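PDB 3MAL: stromal cell-derived factor 2-like protein from Arabidopsis thaliana, which takes part in protein quality control and the unfolded protein response in the endoplasmic reticulum, in a complex with ERDJ3B and BIP1 needed for plant immune-receptor accumulation. Local coordinates for residues 17-30 against 180-194. Sequence-based numbering, arbitrary orientation.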
loop_
_atom_site.group_PDB
_atom_site.type_symbol
_atom_site.label_atom_id
_atom_site.label_comp_id
_atom_site.label_asym_id
_atom_site.label_seq_id
_atom_site.Cartn_x
_atom_site.Cartn_y
_atom_site.Cartn_z
ATOM N N GLU A 17 11.646 -5.566 12.920
ATOM C CA GLU A 17 10.206 -5.771 13.208
ATOM C C GLU A 17 9.395 -4.517 12.885
ATOM O O GLU A 17 9.655 -3.414 13.391
ATOM C CB GLU A 17 9.929 -6.241 14.646
ATOM C CG GLU A 17 10.507 -7.600 15.004
ATOM C CD GLU A 17 11.909 -7.468 15.567
ATOM O OE1 GLU A 17 12.528 -6.384 15.389
ATOM O OE2 GLU A 17 12.381 -8.438 16.215
ATOM N N ILE A 18 8.390 -4.670 12.052
ATOM C CA ILE A 18 7.647 -3.496 11.653
ATOM C C ILE A 18 6.484 -3.266 12.614
ATOM O O ILE A 18 5.604 -4.117 12.743
ATOM C CB ILE A 18 7.129 -3.649 10.216
ATOM C CG1 ILE A 18 8.314 -3.781 9.237
ATOM C CG2 ILE A 18 6.175 -2.514 9.872
ATOM C CD1 ILE A 18 7.901 -4.081 7.804
ATOM N N THR A 19 6.468 -2.120 13.287
ATOM C CA THR A 19 5.469 -1.858 14.326
ATOM C C THR A 19 4.464 -0.805 13.857
ATOM O O THR A 19 4.759 -0.029 12.946
ATOM C CB THR A 19 6.145 -1.329 15.614
ATOM O OG1 THR A 19 7.041 -0.261 15.266
ATOM C CG2 THR A 19 6.937 -2.449 16.312
ATOM N N TYR A 20 3.290 -0.750 14.484
ATOM C CA TYR A 20 2.355 0.314 14.134
ATOM C C TYR A 20 2.989 1.664 14.446
ATOM O O TYR A 20 3.706 1.805 15.451
ATOM C CB TYR A 20 1.025 0.155 14.878
ATOM C CG TYR A 20 0.242 -1.064 14.437
ATOM C CD1 TYR A 20 0.272 -2.250 15.191
ATOM C CD2 TYR A 20 -0.513 -1.049 13.273
ATOM C CE1 TYR A 20 -0.424 -3.385 14.781
ATOM C CE2 TYR A 20 -1.251 -2.196 12.879
ATOM C CZ TYR A 20 -1.188 -3.348 13.636
ATOM O OH TYR A 20 -1.878 -4.486 13.255
ATOM N N GLY A 21 2.719 2.650 13.589
ATOM C CA GLY A 21 3.332 3.960 13.744
ATOM C C GLY A 21 4.611 4.120 12.936
ATOM O O GLY A 21 5.145 5.215 12.840
ATOM N N SER A 22 5.102 3.032 12.349
ATOM C CA SER A 22 6.356 3.114 11.624
ATOM C C SER A 22 6.148 3.683 10.217
ATOM O O SER A 22 5.039 3.604 9.646
ATOM C CB SER A 22 7.038 1.750 11.559
ATOM O OG SER A 22 6.559 1.054 10.435
ATOM N N ALA A 23 7.212 4.296 9.689
ATOM C CA ALA A 23 7.207 4.779 8.306
ATOM C C ALA A 23 7.949 3.777 7.415
ATOM O O ALA A 23 9.055 3.336 7.739
ATOM C CB ALA A 23 7.840 6.161 8.194
ATOM N N ILE A 24 7.318 3.404 6.305
ATOM C CA ILE A 24 7.884 2.398 5.409
ATOM C C ILE A 24 7.790 2.811 3.946
ATOM O O ILE A 24 6.952 3.642 3.580
ATOM C CB ILE A 24 7.196 1.008 5.567
ATOM C CG1 ILE A 24 5.746 1.040 5.063
ATOM C CG2 ILE A 24 7.388 0.468 7.015
ATOM C CD1 ILE A 24 5.087 -0.340 4.926
ATOM N N LYS A 25 8.669 2.233 3.131
ATOM C CA LYS A 25 8.412 2.100 1.710
ATOM C C LYS A 25 8.003 0.648 1.426
ATOM O O LYS A 25 8.335 -0.270 2.189
ATOM C CB LYS A 25 9.616 2.523 0.889
ATOM C CG LYS A 25 10.024 3.959 1.140
ATOM C CD LYS A 25 10.994 4.454 0.060
ATOM C CE LYS A 25 11.348 5.930 0.305
ATOM N NZ LYS A 25 12.368 6.385 -0.682
ATOM N N LEU A 26 7.207 0.468 0.379
ATOM C CA LEU A 26 6.733 -0.839 -0.026
ATOM C C LEU A 26 7.195 -1.090 -1.448
ATOM O O LEU A 26 6.754 -0.408 -2.384
ATOM C CB LEU A 26 5.204 -0.896 0.085
ATOM C CG LEU A 26 4.645 -2.308 0.212
ATOM C CD1 LEU A 26 4.931 -2.928 1.598
ATOM C CD2 LEU A 26 3.125 -2.296 -0.099
ATOM N N MET A 27 8.105 -2.050 -1.609
ATOM C CA MET A 27 8.688 -2.345 -2.894
ATOM C C MET A 27 8.025 -3.559 -3.537
ATOM O O MET A 27 7.876 -4.609 -2.899
ATOM C CB MET A 27 10.188 -2.593 -2.741
ATOM C CG MET A 27 10.931 -2.769 -4.070
ATOM S SD MET A 27 12.629 -3.376 -3.904
ATOM C CE MET A 27 12.315 -5.115 -3.664
ATOM N N HIS A 28 7.644 -3.389 -4.806
ATOM C CA HIS A 28 7.130 -4.459 -5.668
ATOM C C HIS A 28 8.245 -5.475 -5.926
ATOM O O HIS A 28 9.303 -5.121 -6.445
ATOM C CB HIS A 28 6.677 -3.823 -6.980
ATOM C CG HIS A 28 6.009 -4.765 -7.938
ATOM N ND1 HIS A 28 4.843 -5.441 -7.645
ATOM C CD2 HIS A 28 6.322 -5.097 -9.213
ATOM C CE1 HIS A 28 4.470 -6.156 -8.694
ATOM N NE2 HIS A 28 5.361 -5.979 -9.652
ATOM N N GLU A 29 8.048 -6.722 -5.539
ATOM C CA GLU A 29 9.183 -7.660 -5.675
ATOM C C GLU A 29 9.731 -7.840 -7.091
ATOM O O GLU A 29 10.935 -7.882 -7.279
ATOM C CB GLU A 29 8.880 -9.024 -5.095
ATOM C CG GLU A 29 10.120 -9.935 -5.143
ATOM C CD GLU A 29 9.857 -11.287 -4.505
ATOM O OE1 GLU A 29 8.848 -11.939 -4.865
ATOM O OE2 GLU A 29 10.673 -11.721 -3.649
ATOM N N LYS A 30 8.846 -7.972 -8.073
ATOM C CA LYS A 30 9.216 -8.253 -9.445
ATOM C C LYS A 30 9.902 -7.066 -10.129
ATOM O O LYS A 30 10.961 -7.222 -10.729
ATOM C CB LYS A 30 7.934 -8.618 -10.196
ATOM C CG LYS A 30 8.105 -9.560 -11.354
ATOM C CD LYS A 30 8.506 -10.938 -10.886
ATOM C CE LYS A 30 8.549 -11.880 -12.086
ATOM N NZ LYS A 30 9.158 -13.217 -11.732
ATOM N N ALA A 180 3.058 -13.686 -8.942
ATOM C CA ALA A 180 4.379 -13.113 -8.667
ATOM C C ALA A 180 4.325 -11.573 -8.585
ATOM O O ALA A 180 5.008 -10.967 -7.758
ATOM C CB ALA A 180 5.370 -13.568 -9.736
ATOM N N ASP A 181 3.493 -10.963 -9.431
ATOM C CA ASP A 181 3.350 -9.496 -9.487
ATOM C C ASP A 181 2.468 -8.913 -8.384
ATOM O O ASP A 181 2.159 -7.717 -8.414
ATOM C CB ASP A 181 2.782 -9.049 -10.847
ATOM C CG ASP A 181 3.808 -9.099 -11.976
ATOM O OD1 ASP A 181 5.007 -8.866 -11.747
ATOM O OD2 ASP A 181 3.393 -9.361 -13.122
ATOM N N ASN A 182 2.027 -9.722 -7.418
ATOM C CA ASN A 182 1.435 -9.116 -6.209
ATOM C C ASN A 182 2.166 -9.441 -4.901
ATOM O O ASN A 182 1.590 -9.392 -3.823
ATOM C CB ASN A 182 -0.116 -9.231 -6.126
ATOM C CG ASN A 182 -0.652 -10.598 -6.486
ATOM O OD1 ASN A 182 -0.352 -11.595 -5.818
ATOM N ND2 ASN A 182 -1.519 -10.646 -7.515
ATOM N N ILE A 183 3.444 -9.773 -5.015
ATOM C CA ILE A 183 4.261 -9.871 -3.823
ATOM C C ILE A 183 5.020 -8.559 -3.611
ATOM O O ILE A 183 5.516 -7.916 -4.559
ATOM C CB ILE A 183 5.165 -11.128 -3.814
ATOM C CG1 ILE A 183 5.873 -11.279 -2.457
ATOM C CG2 ILE A 183 6.129 -11.118 -4.979
ATOM C CD1 ILE A 183 7.163 -10.497 -2.322
ATOM N N TRP A 184 5.035 -8.127 -2.357
ATOM C CA TRP A 184 5.684 -6.877 -1.966
ATOM C C TRP A 184 6.641 -7.119 -0.792
ATOM O O TRP A 184 6.547 -8.130 -0.098
ATOM C CB TRP A 184 4.626 -5.834 -1.557
ATOM C CG TRP A 184 3.698 -5.441 -2.690
ATOM C CD1 TRP A 184 2.615 -6.140 -3.149
ATOM C CD2 TRP A 184 3.776 -4.253 -3.500
ATOM N NE1 TRP A 184 2.017 -5.463 -4.191
ATOM C CE2 TRP A 184 2.708 -4.306 -4.427
ATOM C CE3 TRP A 184 4.645 -3.162 -3.536
ATOM C CZ2 TRP A 184 2.486 -3.297 -5.378
ATOM C CZ3 TRP A 184 4.428 -2.154 -4.479
ATOM C CH2 TRP A 184 3.351 -2.229 -5.382
ATOM N N LEU A 185 7.535 -6.157 -0.579
ATOM C CA LEU A 185 8.523 -6.173 0.504
ATOM C C LEU A 185 8.579 -4.773 1.161
ATOM O O LEU A 185 8.721 -3.753 0.469
ATOM C CB LEU A 185 9.909 -6.536 -0.063
ATOM C CG LEU A 185 9.970 -7.810 -0.938
ATOM C CD1 LEU A 185 10.839 -7.648 -2.170
ATOM C CD2 LEU A 185 10.435 -8.996 -0.152
ATOM N N ALA A 186 8.451 -4.715 2.478
ATOM C CA ALA A 186 8.703 -3.454 3.171
ATOM C C ALA A 186 10.206 -3.186 3.202
ATOM O O ALA A 186 11.012 -4.082 3.504
ATOM C CB ALA A 186 8.105 -3.458 4.590
ATOM N N ALA A 187 10.581 -1.949 2.882
ATOM C CA ALA A 187 12.003 -1.542 2.897
ATOM C C ALA A 187 12.215 -0.087 3.361
ATOM O O ALA A 187 11.247 0.695 3.524
ATOM C CB ALA A 187 12.596 -1.746 1.511
ATOM N N GLU A 188 13.473 0.293 3.566
ATOM C CA GLU A 188 13.812 1.700 3.816
ATOM C C GLU A 188 13.002 2.347 4.934
ATOM O O GLU A 188 12.769 3.546 4.916
ATOM C CB GLU A 188 13.646 2.541 2.540
ATOM C CG GLU A 188 14.665 2.195 1.536
ATOM C CD GLU A 188 14.527 2.934 0.222
ATOM O OE1 GLU A 188 14.288 4.166 0.177
ATOM O OE2 GLU A 188 14.715 2.260 -0.795
ATOM N N GLY A 189 12.583 1.568 5.912
ATOM C CA GLY A 189 11.661 2.109 6.891
ATOM C C GLY A 189 12.299 2.715 8.123
ATOM O O GLY A 189 13.507 2.618 8.331
ATOM N N VAL A 190 11.475 3.389 8.915
ATOM C CA VAL A 190 11.857 3.785 10.252
ATOM C C VAL A 190 10.860 3.110 11.174
ATOM O O VAL A 190 9.663 3.420 11.147
ATOM C CB VAL A 190 11.839 5.315 10.424
ATOM C CG1 VAL A 190 12.077 5.691 11.893
ATOM C CG2 VAL A 190 12.892 5.961 9.515
ATOM N N TYR A 191 11.342 2.168 11.972
ATOM C CA TYR A 191 10.460 1.325 12.771
ATOM C C TYR A 191 10.453 1.716 14.257
ATOM O O TYR A 191 11.517 1.778 14.905
ATOM C CB TYR A 191 10.809 -0.156 12.560
ATOM C CG TYR A 191 11.098 -0.505 11.093
ATOM C CD1 TYR A 191 12.375 -0.892 10.693
ATOM C CD2 TYR A 191 10.106 -0.428 10.120
ATOM C CE1 TYR A 191 12.660 -1.198 9.370
ATOM C CE2 TYR A 191 10.380 -0.745 8.778
ATOM C CZ TYR A 191 11.661 -1.123 8.419
ATOM O OH TYR A 191 11.964 -1.429 7.111
ATOM N N LEU A 192 9.258 2.022 14.776
ATOM C CA LEU A 192 9.126 2.432 16.161
ATOM C C LEU A 192 9.500 1.256 17.068
ATOM O O LEU A 192 9.284 0.081 16.697
ATOM C CB LEU A 192 7.718 2.947 16.470
ATOM C CG LEU A 192 7.196 4.208 15.757
ATOM C CD1 LEU A 192 5.926 4.673 16.456
ATOM C CD2 LEU A 192 8.270 5.356 15.709
ATOM N N PRO A 193 10.079 1.559 18.248
ATOM C CA PRO A 193 10.499 0.520 19.186
ATOM C C PRO A 193 9.364 -0.428 19.512
ATOM O O PRO A 193 8.204 -0.025 19.566
ATOM C CB PRO A 193 10.919 1.303 20.436
ATOM C CG PRO A 193 11.152 2.683 19.983
ATOM C CD PRO A 193 10.373 2.913 18.732
ATOM N N LEU A 194 9.704 -1.692 19.699
ATOM C CA LEU A 194 8.743 -2.700 20.141
ATOM C C LEU A 194 8.359 -2.509 21.580
ATOM O O LEU A 194 9.230 -2.505 22.471
ATOM C CB LEU A 194 9.341 -4.094 20.009
ATOM C CG LEU A 194 9.166 -4.863 18.725
ATOM C CD1 LEU A 194 10.155 -6.056 18.754
ATOM C CD2 LEU A 194 7.721 -5.331 18.604
HETATM O O HOH W 1 10.765 -2.310 15.813
HETATM O O HOH W 2 6.039 -8.488 -7.275
#
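Met-27 and Leu-185 are a hydrogen-bonded pair on antiparallel strands, with Met-27 N 2.8 Å from Leu-185 O. Their side chains run side by side. A bend at the Met-27 thioether (chi3 80°) brings CE to 3.3 Å from Leu-185 CD1, a tight fit. On the other sheet face, Trp-184 is sandwiched by side chains from the partner strand. Leu-26 CD2 lies over one face of its indole. His-28 CB lies over the opposite face, 4.0 Å from the centroid of the six-membered ring, and the imidazole turns its edge to that same ring, with the planes at 62°.

Between the pairs Lys-25/Ala-187 and Ala-23/Val-190 the register slips by one, a beta bulge, with Glu-188 and Gly-189 set against Ile-24. Beside it Lys-25, extended beyond CG, reaches Glu-188 in a salt bridge, NZ to OE1 3.1 Å. Arg-34 holds the other carboxylate oxygen. Past the bulge, Ala-23 and Val-190 resume the pairing. The edge of the Tyr-191 ring meets Ile-24 CG2 at CE2, 3.7 Å away, and its hydroxyl bonds to Gln-140. Thr-19 OG1 donates to Leu-192 O at 2.7 Å, and a water links that oxygen to Glu-17 O.

Strands 23-28 and 184-190 are the first and last of the six-stranded barrel, so their pairing closes the barrel of the beta-trefoil, joining the first MIR repeat to the third. Strand 64-67 flanks the first, and strand 143-148 flanks the last.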